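Side-chain contacts in phenol hydroxylase component phL (Pseudomonas stutzeri, PDB 3U52), which probably serves as the beta subunit of a bacterial multicomponent phenol hydroxylase, partnering the diiron-bearing catalytic subunit within a six-chain assembly: residues Arg22-Lys27 and Ala35-Glu40; Ile65-Trp70 and Ala272-Thr277; Arg77-Tyr80 and Gly86-Ala89. All coordinates share one frame; numbering follows the deposited sequence.

No contact is fully buried: contact 2 is at the surface, contacts 1 and 3 partly buried. The centre of contact 3 lies about 15 Å from the centre of the chain, that of contact 1 about 27 Å. Contact 1 joins two N-terminal helices through an aromatic stack and a salt bridge. Contact 2 ties a loop to the junction of helices 251-274 and 276-302 by a carboxylate bound directly to one backbone N-H and through a water to the next. Contact 3 sets the end of that loop against helix 81-105, two arginines sharing one carboxylate of helix 251-274. Arg-23 bridges contact 1 to Asp-69 of contact 2; Ala-35 packs on Tyr-80 of contact 3.

Contact 1. Residues Arg22-Lys27 and Ala35-Glu40; sequences RRFGDK and ASYDIE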
loop_
_atom_site.group_PDB
_atom_site.type_symbol
_atom_site.label_atom_id
_atom_site.label_comp_id
_atom_site.label_asym_id
_atom_site.label_seq_id
_atom_site.Cartn_x
_atom_site.Cartn_y
_atom_site.Cartn_z
ATOM N N ARG D 22 1.450 -29.827 5.584
ATOM C CA ARG D 22 0.774 -31.123 5.784
ATOM C C ARG D 22 -0.432 -31.325 4.893
ATOM O O ARG D 22 -0.632 -32.404 4.350
ATOM C CB ARG D 22 0.344 -31.301 7.238
ATOM C CG ARG D 22 1.278 -32.071 8.031
ATOM C CD ARG D 22 0.890 -31.957 9.488
ATOM N NE ARG D 22 1.941 -31.230 10.133
ATOM C CZ ARG D 22 1.832 -30.223 10.978
ATOM N NH1 ARG D 22 0.681 -29.717 11.426
ATOM N NH2 ARG D 22 2.963 -29.748 11.396
ATOM N N ARG D 23 -1.244 -30.295 4.757
ATOM C CA ARG D 23 -2.487 -30.365 4.001
ATOM C C ARG D 23 -2.270 -30.184 2.484
ATOM O O ARG D 23 -2.918 -30.865 1.680
ATOM C CB ARG D 23 -3.434 -29.281 4.526
ATOM C CG ARG D 23 -4.836 -29.380 4.005
ATOM C CD ARG D 23 -5.775 -28.456 4.773
ATOM N NE ARG D 23 -6.096 -28.860 6.152
ATOM C CZ ARG D 23 -7.017 -29.760 6.497
ATOM N NH1 ARG D 23 -7.709 -30.424 5.587
ATOM N NH2 ARG D 23 -7.251 -29.989 7.780
ATOM N N PHE D 24 -1.376 -29.282 2.075
ATOM C CA PHE D 24 -1.236 -29.004 0.647
ATOM C C PHE D 24 0.123 -29.215 0.005
ATOM O O PHE D 24 0.248 -28.952 -1.186
ATOM C CB PHE D 24 -1.657 -27.574 0.339
ATOM C CG PHE D 24 -3.022 -27.219 0.849
ATOM C CD1 PHE D 24 -3.167 -26.559 2.073
ATOM C CD2 PHE D 24 -4.162 -27.489 0.081
ATOM C CE1 PHE D 24 -4.419 -26.204 2.531
ATOM C CE2 PHE D 24 -5.431 -27.126 0.536
ATOM C CZ PHE D 24 -5.557 -26.499 1.759
ATOM N N GLY D 25 1.136 -29.630 0.769
ATOM C CA GLY D 25 2.504 -29.837 0.236
ATOM C C GLY D 25 3.441 -28.721 0.637
ATOM O O GLY D 25 2.969 -27.624 0.933
ATOM N N ASP D 26 4.762 -28.956 0.661
ATOM C CA ASP D 26 5.659 -27.843 1.029
ATOM C C ASP D 26 5.927 -27.100 -0.236
ATOM O O ASP D 26 6.817 -27.465 -1.013
ATOM C CB ASP D 26 6.979 -28.244 1.739
ATOM C CG ASP D 26 7.780 -26.995 2.332
ATOM O OD1 ASP D 26 7.298 -26.225 3.245
ATOM O OD2 ASP D 26 8.950 -26.807 1.888
ATOM N N LYS D 27 5.108 -26.078 -0.432
ATOM C CA LYS D 27 5.198 -25.165 -1.549
ATOM C C LYS D 27 4.454 -23.918 -1.066
ATOM O O LYS D 27 3.636 -24.026 -0.123
ATOM C CB LYS D 27 4.542 -25.775 -2.793
ATOM C CG LYS D 27 3.035 -25.840 -2.723
ATOM C CD LYS D 27 2.465 -26.664 -3.887
ATOM C CE LYS D 27 1.123 -26.128 -4.323
ATOM N NZ LYS D 27 0.020 -26.780 -3.601
ATOM N N ALA D 35 -4.838 -18.361 5.767
ATOM C CA ALA D 35 -5.763 -17.661 6.624
ATOM C C ALA D 35 -6.856 -18.545 7.151
ATOM O O ALA D 35 -7.512 -18.155 8.106
ATOM C CB ALA D 35 -6.394 -16.462 5.884
ATOM N N SER D 36 -7.058 -19.706 6.526
ATOM C CA SER D 36 -8.306 -20.409 6.658
ATOM C C SER D 36 -8.264 -21.864 7.162
ATOM O O SER D 36 -9.327 -22.442 7.421
ATOM C CB SER D 36 -9.075 -20.329 5.342
ATOM O OG SER D 36 -9.272 -18.974 4.974
ATOM N N TYR D 37 -7.066 -22.457 7.253
ATOM C CA TYR D 37 -6.940 -23.886 7.506
ATOM C C TYR D 37 -6.167 -24.138 8.773
ATOM O O TYR D 37 -5.049 -23.668 8.894
ATOM C CB TYR D 37 -6.218 -24.595 6.336
ATOM C CG TYR D 37 -7.078 -24.711 5.092
ATOM C CD1 TYR D 37 -7.060 -23.693 4.121
ATOM C CD2 TYR D 37 -7.927 -25.806 4.904
ATOM C CE1 TYR D 37 -7.852 -23.773 3.001
ATOM C CE2 TYR D 37 -8.727 -25.902 3.770
ATOM C CZ TYR D 37 -8.677 -24.890 2.837
ATOM O OH TYR D 37 -9.445 -24.963 1.732
ATOM N N ASP D 38 -6.767 -24.891 9.717
ATOM C CA ASP D 38 -6.053 -25.416 10.927
ATOM C C ASP D 38 -5.499 -24.342 11.851
ATOM O O ASP D 38 -4.536 -24.546 12.527
ATOM C CB ASP D 38 -4.912 -26.340 10.516
ATOM C CG ASP D 38 -5.381 -27.439 9.613
ATOM O OD1 ASP D 38 -6.400 -28.067 9.970
ATOM O OD2 ASP D 38 -4.784 -27.650 8.533
ATOM N N ILE D 39 -6.140 -23.191 11.879
ATOM C CA ILE D 39 -5.649 -22.084 12.633
ATOM C C ILE D 39 -6.356 -22.048 14.021
ATOM O O ILE D 39 -5.864 -21.446 14.975
ATOM C CB ILE D 39 -5.896 -20.883 11.729
ATOM C CG1 ILE D 39 -4.617 -20.123 11.487
ATOM C CG2 ILE D 39 -7.128 -20.127 12.021
ATOM C CD1 ILE D 39 -4.005 -20.606 10.244
ATOM N N GLU D 40 -7.495 -22.727 14.114
ATOM C CA GLU D 40 -8.300 -22.745 15.344
ATOM C C GLU D 40 -7.762 -23.763 16.357
ATOM O O GLU D 40 -6.981 -24.665 15.984
ATOM C CB GLU D 40 -9.775 -23.023 15.030
ATOM C CG GLU D 40 -10.068 -24.450 14.636
ATOM C CD GLU D 40 -9.735 -24.805 13.171
ATOM O OE1 GLU D 40 -9.741 -26.000 12.882
ATOM O OE2 GLU D 40 -9.478 -23.929 12.321
#
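Phe-24 drives the CZ corner of its ring into the face of Tyr-37, over the ring centre, in a T-shaped (edge-to-face) stack with planes at 82° and centroids 4.9 Å apart. Phe-24 CZ comes within 3.7 Å of Tyr-37 CZ. Arg-23 closes the tight part of the contact: its CG lies on one face of Phe-24, and its CD is 3.4 Å from Tyr-37 CD2. With CG anti to the backbone N (chi1 -170°), the Arg-23 chain runs out past the tyrosine and then bends at chi3, which turns its guanidinium side-on to Asp-38. Arg-23 NE meets Asp-38 OD2 at 3.0 Å, almost straight and in the guanidinium plane, coming to the syn side of the oxygen but 20° out of the carboxylate plane. Arg-23 NH2 reaches the syn lone pair of Asp-38 OD1, also at 3.0 Å. One nitrogen on each oxygen keeps the two groups nearly coplanar and resists rotation of either. The contact thus pairs the C-terminal ends of helices 18-24 and 31-36, two short helices joined by a loop, and the residues just after the second. Its inner half is buried: Tyr-37 packs on Thr-148 of helix 147-175 and bonds Ser-74 through OH, while Asp-38 OD1 has a second salt bridge, to Lys-42, and Arg-23 NH1 one to Asp-69. The outer side is looser: past Gly-25, whose positive phi would jam a side chain against the carbonyl O of Phe-24, Asp-26 and Lys-27 are exposed, and Arg-22 turns to an acidic side chain of another protein chain.

Contact 2. Residues Ile65-Trp70 and Ala272-Thr277; sequences IRMEDW and AGESET
Glu-274 reaches across to the backbone of the loop at Met-67 and Glu-68. At chi1 177° its side chain points CG away from its own N, and a bend at chi2 (90°) swings the carboxylate over to the N-H of Glu-68. That N-H is almost straight on OE2, with Glu-68 N 2.7 Å from Glu-274 OE2, although it arrives from above the carboxylate plane. The other oxygen serves the next residue through a water, which donates to Glu-274 OE1 at 3.1 Å and accepts from Asp-69 N at 2.7 Å. One carboxylate thereby serves two successive backbone N-H groups, the first directly and the second through the water. With CG anti to the carbonyl carbon (chi1 -58°), Met-67 lays CG over the centre of the Trp-70 ring, 3.5 Å above its plane; bends at chi2 and chi3 then bring Met-67 SD to 3.7 Å from Glu-274 CB. Replacing Glu-274 by an alanine would probably leave the Glu-68 N-H without its acceptor, deprive the water of one of its anchors and take away much of the chain against which the Met-67 sulfur rests. The loop lies across the junction of helices 251-274 and 276-302: Ser-275 caps the second helix with OG on Asn-278 N, Arg-66 O accepts from Asn-278 ND2, and Ile-65 packs between Val-271 of the first helix and Leu-281 of the second.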
loop_
_atom_site.group_PDB
_atom_site.type_symbol
_atom_site.label_atom_id
_atom_site.label_comp_id
_atom_site.label_asym_id
_atom_site.label_seq_id
_atom_site.Cartn_x
_atom_site.Cartn_y
_atom_site.Cartn_z
ATOM N N ILE D 65 -24.435 -34.219 11.772
ATOM C CA ILE D 65 -23.666 -34.446 10.557
ATOM C C ILE D 65 -22.251 -34.859 10.912
ATOM O O ILE D 65 -21.695 -34.374 11.881
ATOM C CB ILE D 65 -23.640 -33.187 9.676
ATOM C CG1 ILE D 65 -25.050 -32.862 9.147
ATOM C CG2 ILE D 65 -22.690 -33.368 8.517
ATOM C CD1 ILE D 65 -25.590 -33.861 8.103
ATOM N N ARG D 66 -21.681 -35.779 10.144
ATOM C CA ARG D 66 -20.321 -36.272 10.375
ATOM C C ARG D 66 -19.465 -36.104 9.129
ATOM O O ARG D 66 -19.926 -36.350 8.020
ATOM C CB ARG D 66 -20.329 -37.768 10.794
ATOM C CG ARG D 66 -20.974 -38.050 12.156
ATOM C CD ARG D 66 -20.167 -37.450 13.315
ATOM N NE ARG D 66 -21.061 -36.861 14.330
ATOM C CZ ARG D 66 -21.137 -37.309 15.568
ATOM N NH1 ARG D 66 -20.353 -38.315 15.925
ATOM N NH2 ARG D 66 -21.953 -36.756 16.445
ATOM N N MET D 67 -18.234 -35.646 9.331
ATOM C CA MET D 67 -17.235 -35.484 8.268
ATOM C C MET D 67 -15.900 -35.993 8.729
ATOM O O MET D 67 -15.424 -35.622 9.820
ATOM C CB MET D 67 -17.036 -34.029 7.900
ATOM C CG MET D 67 -18.305 -33.357 7.450
ATOM S SD MET D 67 -18.852 -33.773 5.794
ATOM C CE MET D 67 -17.675 -32.820 4.798
ATOM N N GLU D 68 -15.260 -36.777 7.866
ATOM C CA GLU D 68 -13.887 -37.184 8.095
ATOM C C GLU D 68 -13.050 -35.923 8.304
ATOM O O GLU D 68 -12.200 -35.873 9.192
ATOM C CB GLU D 68 -13.340 -38.012 6.924
ATOM C CG GLU D 68 -11.932 -38.609 7.199
ATOM C CD GLU D 68 -10.961 -38.452 5.999
ATOM O OE1 GLU D 68 -10.672 -39.473 5.320
ATOM O OE2 GLU D 68 -10.488 -37.306 5.736
ATOM N N ASP D 69 -13.334 -34.881 7.525
ATOM C CA ASP D 69 -12.509 -33.665 7.562
ATOM C C ASP D 69 -13.353 -32.426 7.237
ATOM O O ASP D 69 -13.700 -32.238 6.097
ATOM C CB ASP D 69 -11.368 -33.846 6.553
ATOM C CG ASP D 69 -10.352 -32.737 6.607
ATOM O OD1 ASP D 69 -10.547 -31.768 7.374
ATOM O OD2 ASP D 69 -9.345 -32.840 5.853
ATOM N N TRP D 70 -13.691 -31.589 8.223
ATOM C CA TRP D 70 -14.556 -30.417 7.939
ATOM C C TRP D 70 -13.956 -29.361 6.972
ATOM O O TRP D 70 -14.691 -28.575 6.365
ATOM C CB TRP D 70 -15.039 -29.744 9.223
ATOM C CG TRP D 70 -16.324 -30.301 9.751
ATOM C CD1 TRP D 70 -16.486 -31.074 10.879
ATOM C CD2 TRP D 70 -17.642 -30.132 9.184
ATOM N NE1 TRP D 70 -17.822 -31.394 11.040
ATOM C CE2 TRP D 70 -18.550 -30.834 10.021
ATOM C CE3 TRP D 70 -18.135 -29.480 8.036
ATOM C CZ2 TRP D 70 -19.927 -30.895 9.754
ATOM C CZ3 TRP D 70 -19.502 -29.523 7.775
ATOM C CH2 TRP D 70 -20.389 -30.246 8.636
ATOM N N ALA D 272 -23.345 -33.617 1.682
ATOM C CA ALA D 272 -24.123 -34.679 1.047
ATOM C C ALA D 272 -23.272 -35.808 0.389
ATOM O O ALA D 272 -23.556 -36.984 0.560
ATOM C CB ALA D 272 -25.102 -34.084 0.055
ATOM N N GLY D 273 -22.233 -35.453 -0.344
ATOM C CA GLY D 273 -21.327 -36.438 -0.941
ATOM C C GLY D 273 -20.487 -37.234 0.029
ATOM O O GLY D 273 -19.928 -38.261 -0.334
ATOM N N GLU D 274 -20.386 -36.785 1.274
ATOM C CA GLU D 274 -19.567 -37.491 2.243
ATOM C C GLU D 274 -20.098 -38.939 2.514
ATOM O O GLU D 274 -19.337 -39.892 2.473
ATOM C CB GLU D 274 -19.466 -36.698 3.538
ATOM C CG GLU D 274 -18.676 -37.406 4.674
ATOM C CD GLU D 274 -17.182 -37.089 4.668
ATOM O OE1 GLU D 274 -16.708 -36.393 3.742
ATOM O OE2 GLU D 274 -16.484 -37.519 5.616
ATOM N N SER D 275 -21.389 -39.089 2.785
ATOM C CA SER D 275 -21.938 -40.384 3.206
ATOM C C SER D 275 -23.446 -40.459 2.976
ATOM O O SER D 275 -24.156 -39.442 3.011
ATOM C CB SER D 275 -21.657 -40.620 4.691
ATOM O OG SER D 275 -22.201 -39.550 5.475
ATOM N N GLU D 276 -23.962 -41.673 2.768
ATOM C CA GLU D 276 -25.407 -41.843 2.688
ATOM C C GLU D 276 -26.086 -41.449 4.029
ATOM O O GLU D 276 -27.206 -40.975 4.047
ATOM C CB GLU D 276 -25.706 -43.295 2.292
ATOM C CG GLU D 276 -27.121 -43.664 1.864
ATOM C CD GLU D 276 -27.142 -45.102 1.261
ATOM O OE1 GLU D 276 -27.794 -46.013 1.840
ATOM O OE2 GLU D 276 -26.467 -45.336 0.219
ATOM N N THR D 277 -25.403 -41.632 5.148
ATOM C CA THR D 277 -25.965 -41.245 6.441
ATOM C C THR D 277 -26.219 -39.725 6.533
ATOM O O THR D 277 -27.274 -39.281 7.006
ATOM C CB THR D 277 -25.031 -41.580 7.569
ATOM O OG1 THR D 277 -24.031 -42.481 7.119
ATOM C CG2 THR D 277 -25.793 -42.206 8.667
HETATM O O HOH W 1 -14.249 -35.086 5.006
#

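Contact 3. Residues Arg77-Tyr80 and Gly86-Ala89; sequences RQFY and GNRA
Asn-87 sets its CB and amide carbon against the ring of Phe-79, with Asn-87 CB 3.9 Å from Phe-79 CZ; the two side chains cross at about a right angle. Arg-88 follows. Its chain bends at chi2 (-72°), bringing the guanidinium back beside the loop, where Arg-88 NH1 stands 4.2 Å from Phe-79 CE1 with the ring and guanidinium planes steeply inclined to each other. Arg-88 NH2 then comes 4.1 Å from Arg-77 NH1. The two charges are gathered round one anion, since both nitrogens form salt bridges to Glu-259 OE2, while Arg-77 NH2 has a further one to Asp-75 and Arg-88 NE one to Asp-159. A water lies between them as well, accepting from Arg-77 NH1 at 3.1 Å and, weakly, from Arg-88 NH2. Phe-79 CD1 sits 3.5 Å above the centre of the Arg-77 guanidinium plane, and Arg-77 CB lies over the rim of the Phe-79 ring. The contact sits where the loop turns into helix 81-105, with Tyr-80 at the N-cap, and helix 251-274 lies against it, packing Trp-263 on Arg-77 and Trp-256 on Arg-88.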
loop_
_atom_site.group_PDB
_atom_site.type_symbol
_atom_site.label_atom_id
_atom_site.label_comp_id
_atom_site.label_asym_id
_atom_site.label_seq_id
_atom_site.Cartn_x
_atom_site.Cartn_y
_atom_site.Cartn_z
ATOM N N ARG D 77 -15.167 -18.794 -3.627
ATOM C CA ARG D 77 -14.803 -17.378 -3.744
ATOM C C ARG D 77 -13.411 -17.075 -3.114
ATOM O O ARG D 77 -12.832 -16.024 -3.359
ATOM C CB ARG D 77 -15.882 -16.507 -3.068
ATOM C CG ARG D 77 -17.321 -16.696 -3.564
ATOM C CD ARG D 77 -18.293 -16.136 -2.502
ATOM N NE ARG D 77 -18.020 -16.653 -1.152
ATOM C CZ ARG D 77 -18.542 -16.165 -0.021
ATOM N NH1 ARG D 77 -19.441 -15.215 -0.069
ATOM N NH2 ARG D 77 -18.193 -16.669 1.161
ATOM N N GLN D 78 -12.901 -17.992 -2.287
ATOM C CA GLN D 78 -11.613 -17.800 -1.565
ATOM C C GLN D 78 -11.564 -16.530 -0.688
ATOM O O GLN D 78 -10.560 -15.815 -0.631
ATOM C CB GLN D 78 -10.463 -17.846 -2.558
ATOM C CG GLN D 78 -10.586 -19.049 -3.481
ATOM C CD GLN D 78 -9.922 -20.262 -2.955
ATOM O OE1 GLN D 78 -10.601 -21.222 -2.494
ATOM N NE2 GLN D 78 -8.590 -20.274 -3.012
ATOM N N PHE D 79 -12.666 -16.252 -0.002
ATOM C CA PHE D 79 -12.756 -15.097 0.844
ATOM C C PHE D 79 -12.026 -15.350 2.180
ATOM O O PHE D 79 -12.483 -16.101 3.016
ATOM C CB PHE D 79 -14.225 -14.749 1.125
ATOM C CG PHE D 79 -14.917 -13.958 0.048
ATOM C CD1 PHE D 79 -16.245 -13.555 0.239
ATOM C CD2 PHE D 79 -14.294 -13.606 -1.143
ATOM C CE1 PHE D 79 -16.923 -12.817 -0.760
ATOM C CE2 PHE D 79 -14.976 -12.878 -2.145
ATOM C CZ PHE D 79 -16.269 -12.458 -1.951
ATOM N N TYR D 80 -10.894 -14.689 2.364
ATOM C CA TYR D 80 -10.378 -14.395 3.702
ATOM C C TYR D 80 -10.861 -12.992 3.947
ATOM O O TYR D 80 -11.500 -12.396 3.044
ATOM C CB TYR D 80 -8.856 -14.564 3.780
ATOM C CG TYR D 80 -8.114 -13.732 2.766
ATOM C CD1 TYR D 80 -7.542 -12.532 3.130
ATOM C CD2 TYR D 80 -7.995 -14.142 1.459
ATOM C CE1 TYR D 80 -6.892 -11.732 2.210
ATOM C CE2 TYR D 80 -7.331 -13.362 0.538
ATOM C CZ TYR D 80 -6.790 -12.146 0.927
ATOM O OH TYR D 80 -6.124 -11.333 0.021
ATOM N N GLY D 86 -13.008 -6.202 0.573
ATOM C CA GLY D 86 -12.673 -5.574 -0.705
ATOM C C GLY D 86 -13.837 -5.739 -1.660
ATOM O O GLY D 86 -14.260 -4.783 -2.306
ATOM N N ASN D 87 -14.378 -6.950 -1.743
ATOM C CA ASN D 87 -15.531 -7.198 -2.608
ATOM C C ASN D 87 -16.753 -6.416 -2.135
ATOM O O ASN D 87 -17.410 -5.727 -2.931
ATOM C CB ASN D 87 -15.807 -8.693 -2.655
ATOM C CG ASN D 87 -16.835 -9.043 -3.658
ATOM O OD1 ASN D 87 -18.057 -8.883 -3.420
ATOM N ND2 ASN D 87 -16.368 -9.507 -4.827
ATOM N N ARG D 88 -17.051 -6.449 -0.843
ATOM C CA ARG D 88 -18.192 -5.692 -0.357
ATOM C C ARG D 88 -18.098 -4.159 -0.548
ATOM O O ARG D 88 -19.113 -3.484 -0.765
ATOM C CB ARG D 88 -18.434 -6.019 1.116
ATOM C CG ARG D 88 -18.843 -7.516 1.294
ATOM C CD ARG D 88 -20.273 -7.735 0.781
ATOM N NE ARG D 88 -20.643 -9.172 0.877
ATOM C CZ ARG D 88 -20.410 -10.102 -0.037
ATOM N NH1 ARG D 88 -19.808 -9.799 -1.173
ATOM N NH2 ARG D 88 -20.774 -11.369 0.204
ATOM N N ALA D 89 -16.904 -3.605 -0.357
ATOM C CA ALA D 89 -16.681 -2.159 -0.538
ATOM C C ALA D 89 -17.047 -1.728 -1.936
ATOM O O ALA D 89 -17.608 -0.656 -2.098
ATOM C CB ALA D 89 -15.224 -1.797 -0.258
HETATM O O HOH W 2 -20.917 -13.965 2.294
#